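PDB 3C1Q: type II secretion system protein F from Vibrio cholerae, which probably serves in the inner-membrane complex of the type II secretion system, supporting energy-dependent export of proteases and toxins such as cholera toxin from the periplasm. Local coordinates for residues A15-Q20 with R48-A53; E33-V38 with V52-K57. All blocks are in the same frame, centred on the assembly; numbering follows the deposited sequence.

Contact 1: residues A15-Q20 with R48-A53; sequences ALITRQ and RTMLVA
No flat group takes part where Ile17 meets Met50 and Leu51, so there are no faces or edges to match: the touching is done entirely by methyl groups. Ile17 spreads its two branches over two consecutive residues of helix 45-59. Its longer branch ends with CD1 3.8 Å from CE of Met50, a selenomethionine, and the two side chains cross at about a right angle. Its short branch takes the other partner, CG2 lying 4.0 Å from Leu51 CD1. The split depends on the first torsion of Ile17 (chi1 64°), which tucks CG1 between the backbone N and the carbonyl carbon and leaves CG2 beside the N. On the far side, Met50 runs out from its helix and then bends at the last bond (chi3 73°), bringing CE round to the isoleucine.

The backbones stay well apart, with CA of Ile17 and CA of Leu51 9.3 Å from each other, and just 105 Å² is buried between the segments. Val38 of helix 31-40 packs on both Ile17 and Leu51, while Tyr71 and Phe75 cover Met50. These pieces form a shared hydrophobic core in the all-helical first cytoplasmic domain of this inner-membrane protein. With no hydrogen bond or charge pair across it, the contact joins helices 11-26 and 45-59 through buried apolar packing, whose cohesion comes from excluding water and from van der Waals contact and not from directional bonds.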
loop_
_atom_site.group_PDB
_atom_site.type_symbol
_atom_site.label_atom_id
_atom_site.label_comp_id
_atom_site.label_asym_id
_atom_site.label_seq_id
_atom_site.Cartn_x
_atom_site.Cartn_y
_atom_site.Cartn_z
ATOM N N ALA B 15 3.177 8.993 -2.072
ATOM C CA ALA B 15 3.338 7.935 -1.082
ATOM C C ALA B 15 2.601 6.659 -1.486
ATOM O O ALA B 15 3.129 5.546 -1.326
ATOM C CB ALA B 15 2.863 8.414 0.276
ATOM N N LEU B 16 1.400 6.830 -2.021
ATOM C CA LEU B 16 0.574 5.709 -2.415
ATOM C C LEU B 16 1.271 4.943 -3.530
ATOM O O LEU B 16 1.516 3.735 -3.395
ATOM C CB LEU B 16 -0.795 6.196 -2.869
ATOM C CG LEU B 16 -1.740 5.185 -3.524
ATOM C CD1 LEU B 16 -2.024 4.023 -2.574
ATOM C CD2 LEU B 16 -3.023 5.872 -3.972
ATOM N N ILE B 17 1.578 5.621 -4.643
ATOM C CA ILE B 17 2.146 4.880 -5.780
ATOM C C ILE B 17 3.506 4.303 -5.441
ATOM O O ILE B 17 3.855 3.227 -5.930
ATOM C CB ILE B 17 2.152 5.700 -7.110
ATOM C CG1 ILE B 17 3.050 6.943 -7.005
ATOM C CG2 ILE B 17 0.702 6.049 -7.525
ATOM C CD1 ILE B 17 3.166 7.805 -8.331
ATOM N N THR B 18 4.281 4.982 -4.594
ATOM C CA THR B 18 5.622 4.467 -4.268
ATOM C C THR B 18 5.518 3.197 -3.398
ATOM O O THR B 18 6.220 2.207 -3.631
ATOM C CB THR B 18 6.513 5.557 -3.614
ATOM O OG1 THR B 18 6.590 6.704 -4.484
ATOM C CG2 THR B 18 7.902 5.038 -3.372
ATOM N N ARG B 19 4.592 3.220 -2.444
ATOM C CA ARG B 19 4.327 2.036 -1.612
ATOM C C ARG B 19 3.804 0.880 -2.449
ATOM O O ARG B 19 4.286 -0.237 -2.335
ATOM C CB ARG B 19 3.364 2.358 -0.478
ATOM C CG ARG B 19 2.981 1.134 0.382
ATOM C CD ARG B 19 4.169 0.498 1.026
ATOM N NE ARG B 19 4.775 1.384 2.031
ATOM C CZ ARG B 19 5.982 1.175 2.557
ATOM N NH1 ARG B 19 6.704 0.133 2.161
ATOM N NH2 ARG B 19 6.473 2.002 3.471
ATOM N N GLN B 20 2.858 1.153 -3.338
ATOM C CA GLN B 20 2.312 0.103 -4.196
ATOM C C GLN B 20 3.397 -0.491 -5.090
ATOM O O GLN B 20 3.520 -1.713 -5.189
ATOM C CB GLN B 20 1.160 0.631 -5.045
ATOM C CG GLN B 20 -0.053 1.071 -4.232
ATOM C CD GLN B 20 -1.165 1.612 -5.096
ATOM O OE1 GLN B 20 -0.973 2.585 -5.836
ATOM N NE2 GLN B 20 -2.342 0.976 -5.023
ATOM N N ARG B 48 -2.674 7.781 -13.556
ATOM C CA ARG B 48 -2.828 6.608 -14.422
ATOM C C ARG B 48 -2.107 6.808 -15.759
ATOM O O ARG B 48 -1.329 5.964 -16.206
ATOM C CB ARG B 48 -4.308 6.288 -14.649
ATOM C CG ARG B 48 -4.525 5.009 -15.450
ATOM C CD ARG B 48 -5.976 4.557 -15.404
ATOM N NE ARG B 48 -6.856 5.597 -15.917
ATOM C CZ ARG B 48 -7.659 6.387 -15.192
ATOM N NH1 ARG B 48 -7.745 6.297 -13.858
ATOM N NH2 ARG B 48 -8.398 7.292 -15.826
ATOM N N THR B 49 -2.330 7.952 -16.377
ATOM C CA THR B 49 -1.677 8.266 -17.645
ATOM C C THR B 49 -0.163 8.190 -17.544
ATOM O O THR B 49 0.507 7.627 -18.416
ATOM C CB THR B 49 -2.060 9.692 -18.062
ATOM O OG1 THR B 49 -3.459 9.708 -18.322
ATOM C CG2 THR B 49 -1.308 10.119 -19.293
HETATM N N MSE B 50 0.365 8.795 -16.489
HETATM C CA MSE B 50 1.801 8.830 -16.253
HETATM C C MSE B 50 2.338 7.427 -16.093
HETATM O O MSE B 50 3.329 7.082 -16.719
HETATM C CB MSE B 50 2.109 9.636 -14.992
HETATM C CG MSE B 50 3.553 9.595 -14.549
HETATM SE SE MSE B 50 3.778 10.750 -12.994
HETATM C CE MSE B 50 2.880 9.623 -11.652
ATOM N N LEU B 51 1.667 6.613 -15.285
ATOM C CA LEU B 51 2.135 5.239 -15.024
ATOM C C LEU B 51 2.049 4.333 -16.255
ATOM O O LEU B 51 2.940 3.509 -16.493
ATOM C CB LEU B 51 1.397 4.642 -13.831
ATOM C CG LEU B 51 1.772 5.333 -12.511
ATOM C CD1 LEU B 51 0.851 4.875 -11.396
ATOM C CD2 LEU B 51 3.243 5.099 -12.163
ATOM N N VAL B 52 1.017 4.512 -17.067
ATOM C CA VAL B 52 0.898 3.741 -18.298
ATOM C C VAL B 52 2.040 4.126 -19.249
ATOM O O VAL B 52 2.653 3.259 -19.885
ATOM C CB VAL B 52 -0.501 3.952 -18.934
ATOM C CG1 VAL B 52 -0.578 3.396 -20.357
ATOM C CG2 VAL B 52 -1.564 3.281 -18.071
ATOM N N ALA B 53 2.337 5.419 -19.324
ATOM C CA ALA B 53 3.398 5.923 -20.185
ATOM C C ALA B 53 4.763 5.407 -19.729
ATOM O O ALA B 53 5.565 4.975 -20.536
ATOM C CB ALA B 53 3.382 7.473 -20.216
#

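Contact 2: residues E33-V38 with V52-K57; sequences ECLRAV and VAVRAK
Apolar packing brings Leu35 against Arg55 and Val54. The CB atoms of Leu35 and Arg55 are 3.8 Å apart, at the level where the two backbones are nearest, their CA atoms 5.6 Å from each other. Further out, Leu35 CD1 comes within 4.2 Å of Val54 CG1, the two side chains crossing at about a right angle. The aliphatic part of Arg55 carries this packing across to helix 31-40, its CD 3.7 Å from CB of Arg36.

The frame for this is a helical hairpin: helix 31-40 and helix 45-59 follow one another in the chain and lie almost antiparallel, at 167° between the two short segments, whose axes approach to 8.9 Å. Val54 also packs on Leu64 and Ser67 of helix 64-68.

The charged ends form a pair of like sign. Arg55 reaches across in an extended chain, whereas Arg36 bends at chi3 (-84°). Each guanidinium then has a nitrogen of the other over one face, Arg55 NH2 over that of Arg36 and Arg36 NE over that of Arg55, with the planes turned 45° apart. NH2 of Arg36 sits 3.1 Å from NH2 of Arg55, and both are donors, so no hydrogen bond links them. A salt bridge from Arg55 NH1 to Glu32 probably offsets part of the repulsion, and the Arg36 side of the pair is exposed.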
loop_
_atom_site.group_PDB
_atom_site.type_symbol
_atom_site.label_atom_id
_atom_site.label_comp_id
_atom_site.label_asym_id
_atom_site.label_seq_id
_atom_site.Cartn_x
_atom_site.Cartn_y
_atom_site.Cartn_z
ATOM N N GLU B 33 4.853 -5.455 -15.075
ATOM C CA GLU B 33 3.578 -5.959 -14.547
ATOM C C GLU B 33 3.202 -5.153 -13.307
ATOM O O GLU B 33 2.017 -4.816 -13.085
ATOM C CB GLU B 33 3.663 -7.461 -14.199
ATOM C CG GLU B 33 3.779 -8.443 -15.381
ATOM C CD GLU B 33 3.915 -9.943 -14.967
ATOM O OE1 GLU B 33 3.457 -10.375 -13.863
ATOM O OE2 GLU B 33 4.478 -10.720 -15.777
ATOM N N CYS B 34 4.200 -4.855 -12.478
ATOM C CA CYS B 34 3.983 -3.986 -11.317
ATOM C C CYS B 34 3.418 -2.627 -11.714
ATOM O O CYS B 34 2.452 -2.135 -11.115
ATOM C CB CYS B 34 5.272 -3.771 -10.530
ATOM S SG CYS B 34 5.990 -5.278 -9.845
ATOM N N LEU B 35 4.041 -2.001 -12.706
ATOM C CA LEU B 35 3.591 -0.683 -13.190
ATOM C C LEU B 35 2.171 -0.725 -13.752
ATOM O O LEU B 35 1.390 0.192 -13.520
ATOM C CB LEU B 35 4.561 -0.131 -14.220
ATOM C CG LEU B 35 5.912 0.353 -13.679
ATOM C CD1 LEU B 35 6.953 0.459 -14.789
ATOM C CD2 LEU B 35 5.771 1.701 -12.947
ATOM N N ARG B 36 1.837 -1.791 -14.472
ATOM C CA ARG B 36 0.469 -1.982 -14.961
ATOM C C ARG B 36 -0.542 -1.979 -13.811
ATOM O O ARG B 36 -1.551 -1.294 -13.873
ATOM C CB ARG B 36 0.341 -3.277 -15.752
ATOM C CG ARG B 36 -1.050 -3.470 -16.380
ATOM C CD ARG B 36 -1.300 -4.884 -16.813
ATOM N NE ARG B 36 -0.756 -5.183 -18.137
ATOM C CZ ARG B 36 -1.462 -5.230 -19.275
ATOM N NH1 ARG B 36 -2.770 -4.966 -19.300
ATOM N NH2 ARG B 36 -0.855 -5.534 -20.415
ATOM N N ALA B 37 -0.277 -2.771 -12.774
ATOM C CA ALA B 37 -1.145 -2.848 -11.615
ATOM C C ALA B 37 -1.329 -1.491 -10.942
ATOM O O ALA B 37 -2.464 -1.100 -10.644
ATOM C CB ALA B 37 -0.594 -3.890 -10.602
ATOM N N VAL B 38 -0.244 -0.752 -10.710
ATOM C CA VAL B 38 -0.374 0.544 -10.024
ATOM C C VAL B 38 -1.243 1.508 -10.884
ATOM O O VAL B 38 -2.134 2.206 -10.360
ATOM C CB VAL B 38 1.018 1.173 -9.641
ATOM C CG1 VAL B 38 0.822 2.456 -8.841
ATOM C CG2 VAL B 38 1.868 0.164 -8.838
ATOM N N VAL B 52 1.017 4.512 -17.067
ATOM C CA VAL B 52 0.898 3.741 -18.298
ATOM C C VAL B 52 2.040 4.126 -19.249
ATOM O O VAL B 52 2.653 3.259 -19.885
ATOM C CB VAL B 52 -0.501 3.952 -18.934
ATOM C CG1 VAL B 52 -0.578 3.396 -20.357
ATOM C CG2 VAL B 52 -1.564 3.281 -18.071
ATOM N N ALA B 53 2.337 5.419 -19.324
ATOM C CA ALA B 53 3.398 5.923 -20.185
ATOM C C ALA B 53 4.763 5.407 -19.729
ATOM O O ALA B 53 5.565 4.975 -20.536
ATOM C CB ALA B 53 3.382 7.473 -20.216
ATOM N N VAL B 54 5.007 5.453 -18.422
ATOM C CA VAL B 54 6.237 4.921 -17.850
ATOM C C VAL B 54 6.347 3.414 -18.122
ATOM O O VAL B 54 7.427 2.914 -18.498
ATOM C CB VAL B 54 6.317 5.240 -16.330
ATOM C CG1 VAL B 54 7.476 4.506 -15.657
ATOM C CG2 VAL B 54 6.481 6.771 -16.129
ATOM N N ARG B 55 5.247 2.694 -17.933
ATOM C CA ARG B 55 5.225 1.264 -18.229
ATOM C C ARG B 55 5.561 0.981 -19.684
ATOM O O ARG B 55 6.340 0.066 -19.979
ATOM C CB ARG B 55 3.882 0.632 -17.914
ATOM C CG ARG B 55 3.985 -0.890 -18.039
ATOM C CD ARG B 55 2.693 -1.615 -18.077
ATOM N NE ARG B 55 2.910 -2.863 -18.811
ATOM C CZ ARG B 55 2.019 -3.449 -19.609
ATOM N NH1 ARG B 55 2.350 -4.569 -20.251
ATOM N NH2 ARG B 55 0.796 -2.941 -19.763
ATOM N N ALA B 56 4.952 1.746 -20.589
ATOM C CA ALA B 56 5.209 1.576 -22.014
ATOM C C ALA B 56 6.718 1.710 -22.271
ATOM O O ALA B 56 7.328 0.848 -22.921
ATOM C CB ALA B 56 4.414 2.580 -22.819
ATOM N N LYS B 57 7.335 2.739 -21.699
ATOM C CA LYS B 57 8.767 2.970 -21.913
ATOM C C LYS B 57 9.629 1.836 -21.358
ATOM O O LYS B 57 10.601 1.429 -21.989
ATOM C CB LYS B 57 9.197 4.321 -21.340
ATOM C CG LYS B 57 8.713 5.497 -22.193
ATOM C CD LYS B 57 9.323 6.802 -21.757
ATOM C CE LYS B 57 10.748 6.976 -22.220
ATOM N NZ LYS B 57 11.184 8.405 -22.229
#

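In the fold
Contacts 1 and 2 both use helix 45-59, their segments overlapping at Val52 and Ala53, and have centres about 8 Å apart. Val38 joins them: its CG1 lies 3.5 Å from Leu51 CD1 and 3.8 Å from Ile17 CG2, so the hairpin of contact 2 packs into the buried core of contact 1. The calcium sites are nearer contact 1, with the side chain of Ile17 about 11 Å from a bound calcium ion and about 9 Å from the side chain of calcium ligand Glu43. The Arg19 guanidinium, also on helix 11-26, hydrogen-bonds to the calcium ligands Glu97 and Asp101, and Gln20 NE2 to Thr23 OG1 of the second subunit. Contact 2 lies away from these sites.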